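PDB 3MEB: aspartate aminotransferase from Giardia lamblia, which probably catalyses the pyridoxal-phosphate-dependent, reversible transfer of an amino group from L-aspartate to 2-oxoglutarate, giving oxaloacetate and L-glutamate. Local coordinates for residues L206-D218 / A238-G250. Residues are numbered along the deposited sequence; the frame is centred on the assembly and turned at random.
With SO4 (sulfate ion), chain C.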
loop_
_atom_site.group_PDB
_atom_site.type_symbol
_atom_site.label_atom_id
_atom_site.label_comp_id
_atom_site.label_asym_id
_atom_site.label_seq_id
_atom_site.Cartn_x
_atom_site.Cartn_y
_atom_site.Cartn_z
ATOM N N LEU A 206 11.874 4.442 -19.392
ATOM C CA LEU A 206 10.479 4.214 -19.037
ATOM C C LEU A 206 9.642 4.298 -20.298
ATOM O O LEU A 206 9.770 5.275 -21.075
ATOM C CB LEU A 206 10.018 5.275 -18.022
ATOM C CG LEU A 206 8.630 5.123 -17.414
ATOM C CD1 LEU A 206 8.483 3.876 -16.531
ATOM C CD2 LEU A 206 8.333 6.397 -16.600
ATOM N N PHE A 207 8.840 3.258 -20.527
ATOM C CA PHE A 207 7.986 3.157 -21.704
ATOM C C PHE A 207 6.602 2.870 -21.232
ATOM O O PHE A 207 6.413 2.115 -20.276
ATOM C CB PHE A 207 8.367 1.960 -22.589
ATOM C CG PHE A 207 9.649 2.121 -23.325
ATOM C CD1 PHE A 207 9.805 3.129 -24.273
ATOM C CD2 PHE A 207 10.709 1.263 -23.080
ATOM C CE1 PHE A 207 11.042 3.283 -24.954
ATOM C CE2 PHE A 207 11.905 1.385 -23.753
ATOM C CZ PHE A 207 12.079 2.398 -24.690
ATOM N N HIS A 208 5.628 3.458 -21.876
ATOM C CA HIS A 208 4.242 2.991 -21.733
ATOM C C HIS A 208 4.028 1.832 -22.701
ATOM O O HIS A 208 4.363 1.929 -23.883
ATOM C CB HIS A 208 3.275 4.123 -22.052
ATOM C CG HIS A 208 3.424 5.319 -21.173
ATOM N ND1 HIS A 208 2.349 5.959 -20.602
ATOM C CD2 HIS A 208 4.519 6.049 -20.830
ATOM C CE1 HIS A 208 2.773 7.005 -19.914
ATOM N NE2 HIS A 208 4.088 7.097 -20.050
ATOM N N ALA A 209 3.460 0.735 -22.220
ATOM C CA ALA A 209 3.311 -0.483 -23.024
ATOM C C ALA A 209 2.357 -0.276 -24.207
ATOM O O ALA A 209 2.594 -0.779 -25.324
ATOM C CB ALA A 209 2.804 -1.629 -22.121
ATOM N N CYS A 210 1.293 0.482 -23.949
ATOM C CA CYS A 210 0.287 0.853 -24.938
ATOM C C CYS A 210 -0.570 1.945 -24.328
ATOM O O CYS A 210 -0.520 2.125 -23.141
ATOM C CB CYS A 210 -0.597 -0.339 -25.330
ATOM S SG CYS A 210 -1.660 -1.093 -24.091
ATOM N N ALA A 211 -1.369 2.637 -25.137
ATOM C CA ALA A 211 -2.259 3.707 -24.650
ATOM C C ALA A 211 -1.480 4.734 -23.818
ATOM O O ALA A 211 -1.847 5.043 -22.702
ATOM C CB ALA A 211 -3.472 3.100 -23.867
ATOM N N HIS A 212 -0.397 5.259 -24.386
ATOM C CA HIS A 212 0.392 6.284 -23.748
ATOM C C HIS A 212 -0.510 7.387 -23.164
ATOM O O HIS A 212 -1.444 7.873 -23.796
ATOM C CB HIS A 212 1.372 6.886 -24.727
ATOM C CG HIS A 212 2.187 8.009 -24.173
ATOM N ND1 HIS A 212 1.776 9.322 -24.239
ATOM C CD2 HIS A 212 3.396 8.016 -23.562
ATOM C CE1 HIS A 212 2.714 10.094 -23.712
ATOM N NE2 HIS A 212 3.701 9.324 -23.284
ATOM N N ASN A 213 -0.226 7.721 -21.917
ATOM C CA ASN A 213 -1.022 8.661 -21.116
ATOM C C ASN A 213 -0.084 9.838 -20.844
ATOM O O ASN A 213 0.911 9.640 -20.168
ATOM C CB ASN A 213 -1.413 7.952 -19.848
ATOM C CG ASN A 213 -2.222 8.791 -18.925
ATOM O OD1 ASN A 213 -2.418 9.989 -19.130
ATOM N ND2 ASN A 213 -2.713 8.150 -17.874
ATOM N N PRO A 214 -0.409 11.051 -21.338
ATOM C CA PRO A 214 -1.739 11.512 -21.736
ATOM C C PRO A 214 -2.066 11.590 -23.229
ATOM O O PRO A 214 -3.222 11.887 -23.565
ATOM C CB PRO A 214 -1.755 12.916 -21.153
ATOM C CG PRO A 214 -0.330 13.408 -21.449
ATOM C CD PRO A 214 0.546 12.182 -21.275
ATOM N N SER A 215 -1.088 11.305 -24.095
ATOM C CA SER A 215 -1.115 11.721 -25.535
ATOM C C SER A 215 -2.003 10.852 -26.395
ATOM O O SER A 215 -2.573 11.322 -27.375
ATOM C CB SER A 215 0.274 11.726 -26.160
ATOM O OG SER A 215 0.723 10.430 -26.524
ATOM N N GLY A 216 -2.077 9.570 -26.058
ATOM C CA GLY A 216 -2.911 8.626 -26.822
ATOM C C GLY A 216 -2.276 8.257 -28.145
ATOM O O GLY A 216 -2.957 7.722 -29.044
ATOM N N ILE A 217 -1.000 8.639 -28.310
ATOM C CA ILE A 217 -0.211 8.304 -29.511
ATOM C C ILE A 217 0.816 7.276 -29.068
ATOM O O ILE A 217 1.522 7.503 -28.089
ATOM C CB ILE A 217 0.571 9.542 -30.064
ATOM C CG1 ILE A 217 -0.327 10.788 -30.224
ATOM C CG2 ILE A 217 1.265 9.202 -31.379
ATOM C CD1 ILE A 217 -1.640 10.532 -30.861
ATOM N N ASP A 218 0.884 6.138 -29.772
ATOM C CA ASP A 218 1.744 5.029 -29.391
ATOM C C ASP A 218 2.789 4.800 -30.491
ATOM O O ASP A 218 2.564 5.124 -31.659
ATOM C CB ASP A 218 0.896 3.727 -29.239
ATOM C CG ASP A 218 0.086 3.641 -27.929
ATOM O OD1 ASP A 218 0.200 4.500 -27.020
ATOM O OD2 ASP A 218 -0.707 2.643 -27.810
ATOM N N ALA A 238 14.475 -1.720 -20.231
ATOM C CA ALA A 238 13.169 -1.153 -20.523
ATOM C C ALA A 238 12.302 -1.313 -19.290
ATOM O O ALA A 238 12.158 -2.432 -18.785
ATOM C CB ALA A 238 12.516 -1.855 -21.743
ATOM N N PHE A 239 11.751 -0.204 -18.793
ATOM C CA PHE A 239 10.804 -0.238 -17.708
ATOM C C PHE A 239 9.436 0.063 -18.338
ATOM O O PHE A 239 9.180 1.189 -18.749
ATOM C CB PHE A 239 11.140 0.799 -16.649
ATOM C CG PHE A 239 10.455 0.539 -15.292
ATOM C CD1 PHE A 239 11.197 0.425 -14.137
ATOM C CD2 PHE A 239 9.084 0.380 -15.198
ATOM C CE1 PHE A 239 10.586 0.210 -12.933
ATOM C CE2 PHE A 239 8.478 0.135 -13.990
ATOM C CZ PHE A 239 9.231 0.028 -12.868
ATOM N N PHE A 240 8.576 -0.937 -18.396
ATOM C CA PHE A 240 7.248 -0.780 -18.954
ATOM C C PHE A 240 6.254 -0.445 -17.858
ATOM O O PHE A 240 6.188 -1.150 -16.827
ATOM C CB PHE A 240 6.834 -2.059 -19.673
ATOM C CG PHE A 240 7.478 -2.251 -21.025
ATOM C CD1 PHE A 240 6.986 -1.572 -22.152
ATOM C CD2 PHE A 240 8.537 -3.115 -21.185
ATOM C CE1 PHE A 240 7.539 -1.765 -23.409
ATOM C CE2 PHE A 240 9.121 -3.307 -22.431
ATOM C CZ PHE A 240 8.615 -2.630 -23.553
ATOM N N ASP A 241 5.493 0.637 -18.076
ATOM C CA ASP A 241 4.281 0.931 -17.316
ATOM C C ASP A 241 3.117 0.410 -18.132
ATOM O O ASP A 241 2.893 0.848 -19.267
ATOM C CB ASP A 241 4.141 2.438 -17.087
ATOM C CG ASP A 241 2.940 2.818 -16.223
ATOM O OD1 ASP A 241 1.935 2.057 -16.168
ATOM O OD2 ASP A 241 2.965 3.936 -15.635
ATOM N N SER A 242 2.372 -0.530 -17.562
ATOM C CA SER A 242 1.333 -1.201 -18.312
ATOM C C SER A 242 0.030 -1.237 -17.534
ATOM O O SER A 242 -0.204 -2.130 -16.715
ATOM C CB SER A 242 1.743 -2.624 -18.655
ATOM O OG SER A 242 0.648 -3.253 -19.293
ATOM N N ALA A 243 -0.804 -0.245 -17.783
ATOM C CA ALA A 243 -2.067 -0.110 -17.102
ATOM C C ALA A 243 -3.255 -0.323 -18.018
ATOM O O ALA A 243 -4.380 -0.494 -17.532
ATOM C CB ALA A 243 -2.128 1.244 -16.441
ATOM N N TYR A 244 -3.035 -0.343 -19.331
ATOM C CA TYR A 244 -4.142 -0.305 -20.301
ATOM C C TYR A 244 -4.238 -1.486 -21.253
ATOM O O TYR A 244 -4.794 -1.385 -22.347
ATOM C CB TYR A 244 -4.083 1.012 -21.059
ATOM C CG TYR A 244 -4.361 2.180 -20.155
ATOM C CD1 TYR A 244 -5.636 2.421 -19.661
ATOM C CD2 TYR A 244 -3.351 3.044 -19.789
ATOM C CE1 TYR A 244 -5.887 3.497 -18.825
ATOM C CE2 TYR A 244 -3.593 4.116 -18.957
ATOM C CZ TYR A 244 -4.846 4.341 -18.479
ATOM O OH TYR A 244 -5.012 5.438 -17.666
ATOM N N GLN A 245 -3.664 -2.606 -20.845
ATOM C CA GLN A 245 -3.710 -3.818 -21.636
ATOM C C GLN A 245 -5.174 -4.206 -21.757
ATOM O O GLN A 245 -5.851 -4.373 -20.739
ATOM C CB GLN A 245 -2.905 -4.918 -20.938
ATOM C CG GLN A 245 -2.422 -5.993 -21.855
ATOM C CD GLN A 245 -1.831 -7.174 -21.143
ATOM O OE1 GLN A 245 -1.586 -7.139 -19.923
ATOM N NE2 GLN A 245 -1.639 -8.263 -21.887
ATOM N N GLY A 246 -5.661 -4.318 -22.994
ATOM C CA GLY A 246 -7.094 -4.500 -23.278
ATOM C C GLY A 246 -7.781 -3.251 -23.852
ATOM O O GLY A 246 -8.854 -3.368 -24.465
ATOM N N PHE A 247 -7.202 -2.046 -23.636
ATOM C CA PHE A 247 -7.830 -0.801 -24.124
ATOM C C PHE A 247 -7.185 -0.178 -25.383
ATOM O O PHE A 247 -7.700 0.820 -25.920
ATOM C CB PHE A 247 -7.817 0.260 -23.038
ATOM C CG PHE A 247 -8.812 0.042 -21.944
ATOM C CD1 PHE A 247 -10.115 0.474 -22.084
ATOM C CD2 PHE A 247 -8.430 -0.558 -20.758
ATOM C CE1 PHE A 247 -11.026 0.308 -21.045
ATOM C CE2 PHE A 247 -9.340 -0.734 -19.726
ATOM C CZ PHE A 247 -10.629 -0.299 -19.865
ATOM N N ALA A 248 -6.092 -0.745 -25.879
ATOM C CA ALA A 248 -5.424 -0.152 -27.055
ATOM C C ALA A 248 -6.048 -0.715 -28.320
ATOM O O ALA A 248 -6.897 -0.069 -28.917
ATOM C CB ALA A 248 -3.936 -0.386 -27.020
ATOM N N THR A 249 -5.643 -1.925 -28.696
ATOM C CA THR A 249 -6.278 -2.657 -29.781
ATOM C C THR A 249 -7.519 -3.450 -29.301
ATOM O O THR A 249 -8.207 -4.046 -30.114
ATOM C CB THR A 249 -5.250 -3.588 -30.518
ATOM O OG1 THR A 249 -5.221 -4.889 -29.927
ATOM C CG2 THR A 249 -3.841 -2.988 -30.513
ATOM N N GLY A 250 -7.820 -3.462 -27.994
ATOM C CA GLY A 250 -8.934 -4.305 -27.474
ATOM C C GLY A 250 -8.628 -5.801 -27.259
ATOM O O GLY A 250 -9.488 -6.548 -26.783
HETATM S S SO4 C . -5.278 8.755 -14.596
HETATM O O1 SO4 C . -4.183 9.224 -15.475
HETATM O O2 SO4 C . -6.431 9.644 -14.621
HETATM O O3 SO4 C . -5.636 7.418 -15.007
HETATM O O4 SO4 C . -4.721 8.704 -13.263
HETATM O O HOH W 1 -0.637 -0.278 -20.959
#
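F207 N gives a nearly straight hydrogen bond to F239 O (2.7 Å), and F207 O takes one from D241 N (2.8 Å). A209 N to D241 O (3.0 Å) continues the parallel pairing of 206-208 with 238-242, two strands of a beta-alpha-beta unit joined through helix 221-234. On one face the F207 and F240 rings lie obliquely, planes 37° apart; A238 CB meets the F207 ring at its edge, and helix 257-264 packs against both phenylalanines. The other face carries L206, H208, F239 and D241; L206 CD1 lies 3.8 Å from F239 CD2, the two side chains side by side. The D241 carboxylate, swung away from its own backbone N (chi1 -176°), is hydrogen-bonded through OD2 to H158, which probably helps to aim it at the cofactor's pyridine nitrogen, as in relatives. Past the strand ends one water bridges the loops, donating to C210 O (3.2 Å) and accepting from Y244 N. A211 CB presses on Y244 CB (3.6 Å), while C210 CB meets A248 CB. N213 ND2 approaches the Y244 ring at its edge and donates to a sulfate oxygen (3.0 Å); its OD1 accepts from R419. Strand pairing and loop packing thus gather N213, D241 and Y244 in the pyridoxal phosphate pocket, and the sulfate, probably from the crystallisation liquor and also held by W155, R419 and K277, sits in a place consistent with the substrate alpha-carboxylate site of relatives.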